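Local coordinates for putative glyoxalase superfamily protein (Ralstonia eutropha, PDB 3IUZ), which is probably an iron(II)-dependent dioxygenase of the 2-oxoadipate dioxygenase/decarboxylase family, which forms 2-hydroxyglutarate and belongs to the glyoxalase superfamily, at residues 95-100 and 167-172; 161-166 and 206-211; 20-25 and 53-58; 47-52 and 195-200. All coordinates share one frame; numbering follows the deposited sequence.

Contacts 3 and 4 lie in the buried helical part of the chain and share helix 42-60, which meets helix 16-25 through residues 53-58 and helix 190-200 through residues 47-52. Both are wholly apolar across the interface, built from leucine, isoleucine, valine, alanine and phenylalanine. Contacts 1 and 2 join loops and a helix end nearer the surface, where backbone groups, an aspartate, an asparagine and bridging waters do much of the work. They touch each other directly, Ala168 N lying 2.8 Å from Gln207 O, a probable hydrogen bond. Contact 1 also reaches contact 4, where Leu171 packs on Leu200, so the polar loops run into the apolar core.

Contact 1 (95-100 and 167-172); sequences ALPEGE and SADPLT
The carboxylate of Asp169 is gripped by three partners where the loop before helix 101-110 meets the loop between helices 154-164 and 173-185. Within its own loop it closes an Asx turn, Leu171 N donating to Asp169 OD1 at 2.9 Å from above the carboxylate plane, 39° out of it. Arg105, on helix 101-110, forms a salt bridge with the same oxygen. The other oxygen, OD2, accepts from a water at 2.7 Å that also donates to Ala95 O, so the two loops are tied through solvent. Asp169 CB lies against Ala95 O, 3.3 Å away; with CG anti to the backbone N (chi1 -174°), the carboxylate is carried on to the shared water and to Leu171 N. A direct backbone bond, Ala95 N to Ser167 O at 2.8 Å, is nearly straight (169° at the hydrogen) and fixes the other end of the surface contact.

Beneath these polar links Leu96 supplies the apolar part. Its CB rests on Ser167 CB, while the side chain crosses Pro170 at about a right angle. Ala168 O is buried here with no polar partner in the model; the methyl carbon Leu96 CD1 lies 3.7 Å from it and equally 3.7 Å from Pro170 CD.

Contact 2 (161-166 and 206-211); sequences GRVTGN and RQHGVP
The C-terminal end of helix 154-164 packs against the loop that leads from helix 190-200 to helix 213-222, and the imidazole of His208 is wedged into the joint. Val163, in the last turn of the helix, makes a CH-pi contact: its CG1 sits over one face of the ring, 3.8 Å from the centroid and 18° off the normal. The ring is also held at its rim, since His208 NE2 is hydrogen-bonded to Ala230 O. Together these two contacts probably limit the tilt and rotation of the ring. In the conformer described here, CG of Arg206, from the same loop as the histidine, lies over the opposite face. Val163 divides its two methyls between neighbours: CG1, anti to the backbone N (chi1 166°), takes the imidazole, while CG2 meets Pro211 CB at 3.8 Å.

Polar groups close the outer side. Asn166 is modelled in two conformers, and its bonds are those of one of them, hence less certain. In that conformer Gly209 N donates to Asn166 OD1 at 3.1 Å, approaching from above the amide plane. The same oxygen lies 3.2 Å from His208 CB, against which Val163 O also presses. A water completes the seam by linking three groups: it donates to Val163 O at 2.6 Å and to Gly209 O, and it accepts from Asn166 ND2 at 3.2 Å.

Contact 3 (20-25 and 53-58); sequences RHLLSL and LFAGIL
Leu22 and Leu25, one turn apart on helix 16-25, carry an entirely apolar contact with Phe54, Ala55 and Leu58 of helix 42-60. The aliphatic contacts come first. Leu22 CD2 touches the methyl of Ala55 at 3.9 Å, at the point where the two backbones come nearest, CA to CA 7.3 Å. One turn further along each helix, Leu25 and Leu58 reach toward each other tip to tip, CD2 of the former 4.0 Å from CD1 of the latter.

Contacts with the aromatic ring form the second group. Phe54 presents its edge, and both leucines meet it close to the ring plane: Leu22 CD1 at CD2 and Leu25 CD2 at CE2, each 4.2 Å away. With its CG anti to the backbone N (chi1 -176°), the phenylalanine is directed toward helix 16-25. Its ring also meets that of Phe80, the planes inclined at about 50°.

Other elements enclose this cluster. Leu22 packs on Leu10 and Leu14 of helix 4-14, and Leu25 and Leu58 both touch Thr68 of helix 62-73. The two segment axes approach to 11.4 Å and cross at 102°, a nearly perpendicular helix-helix packing in which side chains fill the wide separation, here joining helix 16-25 to helix 42-60, whose Phe54 and Leu58 in turn pack on Tyr303 of the main beta-sheet.

Contact 4 (47-52 and 195-200); sequences QALNMV and ELIGLL
Ile197 of helix 190-200 can be followed outward from its CB, which points at helix 42-60. There it branches. CG2, anti to the backbone N, runs between Leu49 and Val52, meeting Leu49 CD1 and Val52 CG2 at 4.1 Å each. The other branch begins with CG1, beside the backbone N (chi1 -69°), which passes 4.2 Å from Leu49 CB. At its end, Ile197 CD1 lies 3.7 Å from Ala48 CB. This terminal methyl also rests against the backbone at Leu49 N. The isoleucine thus spans a full turn of the partner helix, from Ala48 to Val52, with Leu49 between.

Leu49 slides past it in the opposite direction and goes on to Leu200, which it crosses at about a right angle. Its two methyls are used separately: CD1 lies near Leu200 CB, and CD2 touches Leu200 CD1 at 4.0 Å. Leu110 and Ile106 of helix 101-110 cover this side, packing on Leu49 and Leu200 respectively, while Leu9 and Leu10 of helix 4-14 back Ala48 and Val52.

The closest backbone approach is also at Leu49 and Ile197, CA to CA 5.5 Å. The axes of the segments are 9.9 Å apart and run in broadly the same direction, crossing at -41°, an obliquely crossed, closely packed helix pair that joins helix 42-60 to helix 190-200 in the buried helical core.

Contact 1 (95-100 and 167-172)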
loop_
_atom_site.group_PDB
_atom_site.type_symbol
_atom_site.label_atom_id
_atom_site.label_comp_id
_atom_site.label_asym_id
_atom_site.label_seq_id
_atom_site.Cartn_x
_atom_site.Cartn_y
_atom_site.Cartn_z
ATOM N N ALA A 95 -12.330 -10.423 13.337
ATOM C CA ALA A 95 -12.038 -9.316 14.254
ATOM C C ALA A 95 -11.666 -8.001 13.576
ATOM O O ALA A 95 -11.359 -7.017 14.258
ATOM C CB ALA A 95 -10.942 -9.729 15.211
ATOM N N LEU A 96 -11.688 -7.983 12.235
ATOM C CA LEU A 96 -11.221 -6.881 11.429
ATOM C C LEU A 96 -12.384 -5.972 11.063
ATOM O O LEU A 96 -13.412 -6.465 10.570
ATOM C CB LEU A 96 -10.557 -7.416 10.141
ATOM C CG LEU A 96 -9.677 -6.450 9.314
ATOM C CD1 LEU A 96 -8.470 -5.998 10.140
ATOM C CD2 LEU A 96 -9.312 -7.238 8.019
ATOM N N PRO A 97 -12.276 -4.664 11.385
ATOM C CA PRO A 97 -13.317 -3.757 10.921
ATOM C C PRO A 97 -13.549 -3.910 9.405
ATOM O O PRO A 97 -12.644 -4.266 8.642
ATOM C CB PRO A 97 -12.774 -2.351 11.248
ATOM C CG PRO A 97 -11.733 -2.589 12.362
ATOM C CD PRO A 97 -11.174 -3.964 12.063
ATOM N N GLU A 98 -14.756 -3.603 8.988
ATOM C CA GLU A 98 -15.200 -3.859 7.653
ATOM C C GLU A 98 -14.644 -2.829 6.690
ATOM O O GLU A 98 -14.647 -1.651 6.984
ATOM C CB GLU A 98 -16.725 -3.770 7.609
ATOM C CG GLU A 98 -17.471 -4.765 8.482
ATOM C CD GLU A 98 -18.980 -4.513 8.496
ATOM O OE1 GLU A 98 -19.522 -4.180 7.434
ATOM O OE2 GLU A 98 -19.599 -4.617 9.572
ATOM N N GLY A 99 -14.272 -3.280 5.499
ATOM C CA GLY A 99 -13.784 -2.391 4.464
ATOM C C GLY A 99 -12.697 -1.440 4.897
ATOM O O GLY A 99 -11.747 -1.830 5.624
ATOM N N GLU A 100 -12.791 -0.210 4.439
ATOM C CA GLU A 100 -11.686 0.750 4.639
ATOM C C GLU A 100 -11.491 1.178 6.108
ATOM O O GLU A 100 -10.444 1.719 6.459
ATOM C CB GLU A 100 -11.787 1.970 3.754
ATOM C CG GLU A 100 -12.948 2.866 4.055
ATOM C CD GLU A 100 -12.671 4.297 3.731
ATOM O OE1 GLU A 100 -11.754 4.571 2.928
ATOM O OE2 GLU A 100 -13.410 5.131 4.280
ATOM N N SER A 167 -10.593 -13.471 10.231
ATOM C CA SER A 167 -9.522 -12.490 10.238
ATOM C C SER A 167 -9.132 -12.036 11.629
ATOM O O SER A 167 -10.005 -11.845 12.529
ATOM C CB SER A 167 -9.878 -11.250 9.444
ATOM O OG SER A 167 -10.163 -11.545 8.108
ATOM N N ALA A 168 -7.836 -11.828 11.799
ATOM C CA ALA A 168 -7.316 -11.204 13.027
ATOM C C ALA A 168 -7.425 -9.690 12.888
ATOM O O ALA A 168 -7.537 -9.170 11.764
ATOM C CB ALA A 168 -5.867 -11.591 13.289
ATOM N N ASP A 169 -7.436 -8.999 14.039
ATOM C CA ASP A 169 -7.202 -7.552 14.062
ATOM C C ASP A 169 -5.753 -7.276 14.405
ATOM O O ASP A 169 -5.295 -7.487 15.556
ATOM C CB ASP A 169 -8.149 -6.839 15.036
ATOM C CG ASP A 169 -8.015 -5.303 14.968
ATOM O OD1 ASP A 169 -7.053 -4.815 14.333
ATOM O OD2 ASP A 169 -8.894 -4.592 15.531
ATOM N N PRO A 170 -4.972 -6.824 13.411
ATOM C CA PRO A 170 -3.555 -6.564 13.670
ATOM C C PRO A 170 -3.221 -5.296 14.453
ATOM O O PRO A 170 -2.082 -5.125 14.887
ATOM C CB PRO A 170 -2.999 -6.424 12.246
ATOM C CG PRO A 170 -4.127 -5.691 11.565
ATOM C CD PRO A 170 -5.350 -6.373 12.057
ATOM N N LEU A 171 -4.187 -4.416 14.651
ATOM C CA LEU A 171 -3.916 -3.121 15.308
ATOM C C LEU A 171 -3.980 -3.269 16.835
ATOM O O LEU A 171 -5.031 -3.161 17.429
ATOM C CB LEU A 171 -4.940 -2.096 14.819
ATOM C CG LEU A 171 -4.575 -0.639 15.190
ATOM C CD1 LEU A 171 -3.344 -0.172 14.480
ATOM C CD2 LEU A 171 -5.758 0.307 14.883
ATOM N N THR A 172 -2.832 -3.457 17.450
ATOM C CA THR A 172 -2.741 -3.861 18.824
ATOM C C THR A 172 -3.084 -2.669 19.772
ATOM O O THR A 172 -3.102 -1.511 19.337
ATOM C CB THR A 172 -1.336 -4.345 19.149
ATOM O OG1 THR A 172 -0.436 -3.235 19.211
ATOM C CG2 THR A 172 -0.837 -5.443 18.162
HETATM O O HOH W 1 -11.064 -5.844 16.508
#

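Contact 2 (161-166 and 206-211)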
loop_
_atom_site.group_PDB
_atom_site.type_symbol
_atom_site.label_atom_id
_atom_site.label_comp_id
_atom_site.label_asym_id
_atom_site.label_seq_id
_atom_site.Cartn_x
_atom_site.Cartn_y
_atom_site.Cartn_z
ATOM N N GLY A 161 -17.131 -15.207 3.098
ATOM C CA GLY A 161 -17.185 -15.296 4.532
ATOM C C GLY A 161 -16.289 -16.377 5.103
ATOM O O GLY A 161 -15.669 -16.196 6.143
ATOM N N ARG A 162 -16.184 -17.514 4.420
ATOM C CA ARG A 162 -15.241 -18.518 4.894
ATOM C C ARG A 162 -13.801 -18.002 4.847
ATOM O O ARG A 162 -13.017 -18.341 5.711
ATOM C CB ARG A 162 -15.355 -19.848 4.133
ATOM C CG ARG A 162 -16.470 -20.736 4.630
ATOM C CD ARG A 162 -16.278 -22.146 4.091
ATOM N NE ARG A 162 -16.457 -22.091 2.655
ATOM C CZ ARG A 162 -17.639 -22.074 2.056
ATOM N NH1 ARG A 162 -18.761 -22.154 2.765
ATOM N NH2 ARG A 162 -17.700 -22.005 0.748
ATOM N N VAL A 163 -13.469 -17.176 3.866
ATOM C CA VAL A 163 -12.108 -16.696 3.714
ATOM C C VAL A 163 -11.822 -15.602 4.746
ATOM O O VAL A 163 -10.813 -15.680 5.445
ATOM C CB VAL A 163 -11.797 -16.231 2.264
ATOM C CG1 VAL A 163 -10.513 -15.428 2.223
ATOM C CG2 VAL A 163 -11.716 -17.450 1.288
ATOM N N THR A 164 -12.730 -14.640 4.874
ATOM C CA THR A 164 -12.505 -13.469 5.732
ATOM C C THR A 164 -13.002 -13.600 7.181
ATOM O O THR A 164 -12.552 -12.844 8.044
ATOM C CB THR A 164 -13.101 -12.167 5.117
ATOM O OG1 THR A 164 -14.523 -12.284 5.001
ATOM C CG2 THR A 164 -12.469 -11.858 3.735
ATOM N N GLY A 165 -13.894 -14.555 7.467
ATOM C CA GLY A 165 -14.598 -14.570 8.740
ATOM C C GLY A 165 -13.743 -14.975 9.938
ATOM O O GLY A 165 -14.180 -14.912 11.070
ATOM N N ASN A 166 -12.499 -15.331 9.688
ATOM C CA ASN A 166 -11.559 -15.658 10.763
ATOM C C ASN A 166 -10.471 -14.598 10.922
ATOM O O ASN A 166 -9.509 -14.807 11.657
ATOM C CB ASN A 166 -10.917 -17.052 10.509
ATOM C CG ASN A 166 -10.111 -17.118 9.171
ATOM O OD1 ASN A 166 -9.419 -16.152 8.777
ATOM N ND2 ASN A 166 -10.195 -18.263 8.490
ATOM N N ARG A 206 -1.984 -9.952 5.049
ATOM C CA ARG A 206 -3.159 -10.830 5.066
ATOM C C ARG A 206 -3.482 -11.154 6.520
ATOM O O ARG A 206 -2.674 -11.736 7.190
ATOM C CB ARG A 206 -2.863 -12.120 4.290
ATOM C CG ARG A 206 -4.074 -12.991 3.910
ATOM C CD ARG A 206 -3.669 -14.444 3.619
ATOM N NE ARG A 206 -3.368 -15.139 4.859
ATOM C CZ ARG A 206 -2.624 -16.237 4.967
ATOM N NH1 ARG A 206 -2.126 -16.818 3.879
ATOM N NH2 ARG A 206 -2.387 -16.758 6.172
ATOM N N GLN A 207 -4.681 -10.797 6.974
ATOM C CA GLN A 207 -5.123 -11.029 8.355
ATOM C C GLN A 207 -5.943 -12.299 8.559
ATOM O O GLN A 207 -6.141 -12.736 9.699
ATOM C CB GLN A 207 -5.954 -9.844 8.783
ATOM C CG GLN A 207 -5.176 -8.515 8.676
ATOM C CD GLN A 207 -3.863 -8.549 9.369
ATOM O OE1 GLN A 207 -3.733 -9.168 10.417
ATOM N NE2 GLN A 207 -2.888 -7.839 8.838
ATOM N N HIS A 208 -6.419 -12.889 7.462
ATOM C CA HIS A 208 -7.100 -14.177 7.508
ATOM C C HIS A 208 -6.128 -15.343 7.301
ATOM O O HIS A 208 -5.002 -15.154 6.831
ATOM C CB HIS A 208 -8.289 -14.220 6.517
ATOM C CG HIS A 208 -7.924 -13.949 5.092
ATOM N ND1 HIS A 208 -8.111 -12.716 4.485
ATOM C CD2 HIS A 208 -7.373 -14.758 4.148
ATOM C CE1 HIS A 208 -7.686 -12.788 3.228
ATOM N NE2 HIS A 208 -7.250 -14.019 2.997
ATOM N N GLY A 209 -6.561 -16.561 7.659
ATOM C CA GLY A 209 -5.735 -17.747 7.504
ATOM C C GLY A 209 -5.719 -18.232 6.068
ATOM O O GLY A 209 -6.407 -17.685 5.223
ATOM N N VAL A 210 -4.927 -19.272 5.826
ATOM C CA VAL A 210 -4.812 -19.889 4.519
ATOM C C VAL A 210 -6.207 -20.254 4.046
ATOM O O VAL A 210 -6.906 -20.948 4.726
ATOM C CB VAL A 210 -3.912 -21.150 4.577
ATOM C CG1 VAL A 210 -3.863 -21.848 3.237
ATOM C CG2 VAL A 210 -2.509 -20.792 5.090
ATOM N N PRO A 211 -6.626 -19.764 2.890
ATOM C CA PRO A 211 -7.941 -20.149 2.399
ATOM C C PRO A 211 -7.963 -21.509 1.692
ATOM O O PRO A 211 -6.926 -21.999 1.226
ATOM C CB PRO A 211 -8.238 -19.087 1.357
ATOM C CG PRO A 211 -6.938 -18.779 0.809
ATOM C CD PRO A 211 -5.978 -18.819 1.983
HETATM O O HOH W 2 -9.160 -17.747 5.458
#

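Contact 3 (20-25 and 53-58)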
loop_
_atom_site.group_PDB
_atom_site.type_symbol
_atom_site.label_atom_id
_atom_site.label_comp_id
_atom_site.label_asym_id
_atom_site.label_seq_id
_atom_site.Cartn_x
_atom_site.Cartn_y
_atom_site.Cartn_z
ATOM N N ARG A 20 20.203 2.748 4.586
ATOM C CA ARG A 20 21.118 3.435 3.695
ATOM C C ARG A 20 20.667 3.328 2.251
ATOM O O ARG A 20 20.629 4.321 1.584
ATOM C CB ARG A 20 22.572 2.927 3.875
ATOM C CG ARG A 20 23.327 3.709 4.944
ATOM C CD ARG A 20 24.867 3.441 4.962
ATOM N NE ARG A 20 25.209 2.171 5.625
ATOM C CZ ARG A 20 25.462 1.003 5.011
ATOM N NH1 ARG A 20 25.437 0.882 3.680
ATOM N NH2 ARG A 20 25.745 -0.071 5.742
ATOM N N HIS A 21 20.315 2.138 1.789
ATOM C CA HIS A 21 19.876 1.964 0.394
ATOM C C HIS A 21 18.577 2.745 0.153
ATOM O O HIS A 21 18.436 3.471 -0.835
ATOM C CB HIS A 21 19.629 0.479 0.107
ATOM C CG HIS A 21 18.934 0.201 -1.198
ATOM N ND1 HIS A 21 19.541 0.381 -2.430
ATOM C CD2 HIS A 21 17.707 -0.315 -1.463
ATOM C CE1 HIS A 21 18.698 0.045 -3.391
ATOM N NE2 HIS A 21 17.588 -0.406 -2.833
ATOM N N LEU A 22 17.639 2.601 1.082
ATOM C CA LEU A 22 16.353 3.242 0.937
ATOM C C LEU A 22 16.492 4.791 0.886
ATOM O O LEU A 22 15.819 5.454 0.079
ATOM C CB LEU A 22 15.414 2.776 2.060
ATOM C CG LEU A 22 13.931 2.867 1.710
ATOM C CD1 LEU A 22 13.599 2.088 0.434
ATOM C CD2 LEU A 22 13.100 2.400 2.898
ATOM N N LEU A 23 17.377 5.352 1.714
ATOM C CA LEU A 23 17.518 6.806 1.773
ATOM C C LEU A 23 18.226 7.301 0.516
ATOM O O LEU A 23 18.002 8.414 0.069
ATOM C CB LEU A 23 18.246 7.284 3.041
ATOM C CG LEU A 23 17.513 7.175 4.392
ATOM C CD1 LEU A 23 18.464 7.427 5.549
ATOM C CD2 LEU A 23 16.324 8.126 4.494
ATOM N N SER A 24 19.086 6.490 -0.089
ATOM C CA SER A 24 19.688 6.958 -1.318
ATOM C C SER A 24 18.717 6.814 -2.494
ATOM O O SER A 24 18.857 7.510 -3.469
ATOM C CB SER A 24 20.989 6.234 -1.601
ATOM O OG SER A 24 20.690 4.958 -2.097
ATOM N N LEU A 25 17.708 5.960 -2.374
ATOM C CA LEU A 25 16.799 5.665 -3.493
ATOM C C LEU A 25 15.553 6.585 -3.515
ATOM O O LEU A 25 15.217 7.140 -4.555
ATOM C CB LEU A 25 16.321 4.218 -3.405
ATOM C CG LEU A 25 15.297 3.754 -4.422
ATOM C CD1 LEU A 25 15.873 3.794 -5.845
ATOM C CD2 LEU A 25 14.760 2.339 -3.985
ATOM N N LEU A 53 7.057 0.579 4.219
ATOM C CA LEU A 53 6.079 -0.205 3.487
ATOM C C LEU A 53 6.515 -0.388 2.013
ATOM O O LEU A 53 6.360 -1.452 1.431
ATOM C CB LEU A 53 4.663 0.419 3.593
ATOM C CG LEU A 53 3.991 0.314 4.977
ATOM C CD1 LEU A 53 2.652 1.109 4.992
ATOM C CD2 LEU A 53 3.792 -1.173 5.379
ATOM N N PHE A 54 7.054 0.666 1.436
ATOM C CA PHE A 54 7.676 0.643 0.126
ATOM C C PHE A 54 8.811 -0.398 0.056
ATOM O O PHE A 54 8.840 -1.233 -0.846
ATOM C CB PHE A 54 8.176 2.041 -0.255
ATOM C CG PHE A 54 8.742 2.122 -1.658
ATOM C CD1 PHE A 54 7.898 2.218 -2.748
ATOM C CD2 PHE A 54 10.110 2.063 -1.888
ATOM C CE1 PHE A 54 8.406 2.278 -4.066
ATOM C CE2 PHE A 54 10.631 2.069 -3.207
ATOM C CZ PHE A 54 9.766 2.228 -4.308
ATOM N N ALA A 55 9.701 -0.401 1.032
ATOM C CA ALA A 55 10.739 -1.408 1.078
ATOM C C ALA A 55 10.171 -2.826 1.113
ATOM O O ALA A 55 10.750 -3.752 0.511
ATOM C CB ALA A 55 11.660 -1.161 2.238
ATOM N N GLY A 56 9.057 -2.991 1.815
ATOM C CA GLY A 56 8.313 -4.248 1.877
ATOM C C GLY A 56 7.740 -4.631 0.512
ATOM O O GLY A 56 7.767 -5.819 0.131
ATOM N N ILE A 57 7.268 -3.662 -0.264
ATOM C CA ILE A 57 6.825 -3.944 -1.654
ATOM C C ILE A 57 7.980 -4.440 -2.487
ATOM O O ILE A 57 7.852 -5.444 -3.187
ATOM C CB ILE A 57 6.192 -2.747 -2.399
ATOM C CG1 ILE A 57 4.689 -2.933 -2.504
ATOM C CG2 ILE A 57 6.744 -2.594 -3.881
ATOM C CD1 ILE A 57 4.264 -4.192 -3.149
ATOM N N LEU A 58 9.111 -3.749 -2.420
ATOM C CA LEU A 58 10.290 -4.143 -3.167
ATOM C C LEU A 58 10.731 -5.581 -2.836
ATOM O O LEU A 58 11.224 -6.290 -3.731
ATOM C CB LEU A 58 11.438 -3.160 -2.924
ATOM C CG LEU A 58 11.242 -1.726 -3.457
ATOM C CD1 LEU A 58 12.544 -0.956 -3.240
ATOM C CD2 LEU A 58 10.795 -1.697 -4.964
#

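Contact 4 (47-52 and 195-200)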
loop_
_atom_site.group_PDB
_atom_site.type_symbol
_atom_site.label_atom_id
_atom_site.label_comp_id
_atom_site.label_asym_id
_atom_site.label_seq_id
_atom_site.Cartn_x
_atom_site.Cartn_y
_atom_site.Cartn_z
ATOM N N GLN A 47 5.756 9.605 6.727
ATOM C CA GLN A 47 6.718 9.443 5.643
ATOM C C GLN A 47 7.619 8.208 5.883
ATOM O O GLN A 47 7.775 7.371 4.951
ATOM C CB GLN A 47 7.541 10.708 5.469
ATOM C CG GLN A 47 8.673 10.625 4.457
ATOM C CD GLN A 47 8.207 10.448 3.075
ATOM O OE1 GLN A 47 7.070 10.777 2.730
ATOM N NE2 GLN A 47 9.105 9.928 2.227
ATOM N N ALA A 48 8.106 8.040 7.122
ATOM C CA ALA A 48 8.951 6.860 7.451
ATOM C C ALA A 48 8.164 5.587 7.334
ATOM O O ALA A 48 8.684 4.625 6.706
ATOM C CB ALA A 48 9.613 6.950 8.773
ATOM N N LEU A 49 6.932 5.557 7.853
ATOM C CA LEU A 49 6.090 4.346 7.681
ATOM C C LEU A 49 5.983 3.981 6.183
ATOM O O LEU A 49 6.150 2.807 5.811
ATOM C CB LEU A 49 4.698 4.499 8.261
ATOM C CG LEU A 49 3.657 3.430 7.957
ATOM C CD1 LEU A 49 4.085 2.079 8.581
ATOM C CD2 LEU A 49 2.239 3.845 8.391
ATOM N N ASN A 50 5.687 4.988 5.355
ATOM C CA ASN A 50 5.510 4.775 3.940
ATOM C C ASN A 50 6.738 4.167 3.298
ATOM O O ASN A 50 6.607 3.320 2.444
ATOM C CB ASN A 50 5.167 6.068 3.202
ATOM C CG ASN A 50 3.737 6.502 3.444
ATOM O OD1 ASN A 50 2.985 5.757 4.069
ATOM N ND2 ASN A 50 3.377 7.754 3.027
HETATM N N MSE A 51 7.907 4.641 3.709
HETATM C CA MSE A 51 9.128 4.165 3.170
HETATM C C MSE A 51 9.385 2.695 3.585
HETATM O O MSE A 51 9.961 1.931 2.807
HETATM C CB MSE A 51 10.273 5.110 3.589
HETATM C CG MSE A 51 10.201 6.543 2.892
HETATM SE SE MSE A 51 11.494 7.707 3.587
HETATM C CE MSE A 51 13.031 7.235 2.500
ATOM N N VAL A 52 9.012 2.334 4.825
ATOM C CA VAL A 52 9.182 0.984 5.310
ATOM C C VAL A 52 8.273 0.089 4.503
ATOM O O VAL A 52 8.703 -0.997 4.052
ATOM C CB VAL A 52 8.941 0.876 6.825
ATOM C CG1 VAL A 52 8.934 -0.597 7.262
ATOM C CG2 VAL A 52 9.989 1.728 7.570
ATOM N N GLU A 195 8.707 2.682 17.307
ATOM C CA GLU A 195 7.919 1.558 17.819
ATOM C C GLU A 195 6.577 1.510 17.120
ATOM O O GLU A 195 6.156 0.438 16.647
ATOM C CB GLU A 195 7.726 1.663 19.330
ATOM C CG GLU A 195 6.873 0.549 19.915
ATOM C CD GLU A 195 6.640 0.713 21.411
ATOM O OE1 GLU A 195 7.155 1.690 22.052
ATOM O OE2 GLU A 195 5.940 -0.150 21.952
ATOM N N LEU A 196 5.911 2.660 16.993
ATOM C CA LEU A 196 4.601 2.696 16.273
ATOM C C LEU A 196 4.697 2.166 14.857
ATOM O O LEU A 196 3.858 1.355 14.402
ATOM C CB LEU A 196 4.022 4.121 16.263
ATOM C CG LEU A 196 2.745 4.330 15.497
ATOM C CD1 LEU A 196 1.645 3.419 16.027
ATOM C CD2 LEU A 196 2.315 5.862 15.516
ATOM N N ILE A 197 5.721 2.607 14.130
ATOM C CA ILE A 197 5.892 2.137 12.747
ATOM C C ILE A 197 5.993 0.602 12.726
ATOM O O ILE A 197 5.346 -0.068 11.918
ATOM C CB ILE A 197 7.109 2.795 12.073
ATOM C CG1 ILE A 197 6.837 4.265 11.846
ATOM C CG2 ILE A 197 7.515 2.049 10.776
ATOM C CD1 ILE A 197 8.158 5.092 11.583
ATOM N N GLY A 198 6.790 0.055 13.621
ATOM C CA GLY A 198 6.958 -1.402 13.718
ATOM C C GLY A 198 5.635 -2.133 13.939
ATOM O O GLY A 198 5.451 -3.244 13.469
ATOM N N LEU A 199 4.725 -1.494 14.671
ATOM C CA LEU A 199 3.459 -2.114 15.038
ATOM C C LEU A 199 2.469 -1.925 13.942
ATOM O O LEU A 199 1.551 -2.743 13.808
ATOM C CB LEU A 199 2.888 -1.515 16.316
ATOM C CG LEU A 199 3.667 -1.831 17.604
ATOM C CD1 LEU A 199 3.146 -0.916 18.760
ATOM C CD2 LEU A 199 3.511 -3.329 17.907
ATOM N N LEU A 200 2.644 -0.883 13.141
ATOM C CA LEU A 200 1.698 -0.646 12.057
ATOM C C LEU A 200 2.003 -1.475 10.821
ATOM O O LEU A 200 1.076 -1.833 10.079
ATOM C CB LEU A 200 1.643 0.831 11.660
ATOM C CG LEU A 200 1.079 1.779 12.732
ATOM C CD1 LEU A 200 1.074 3.232 12.201
ATOM C CD2 LEU A 200 -0.368 1.353 13.171
#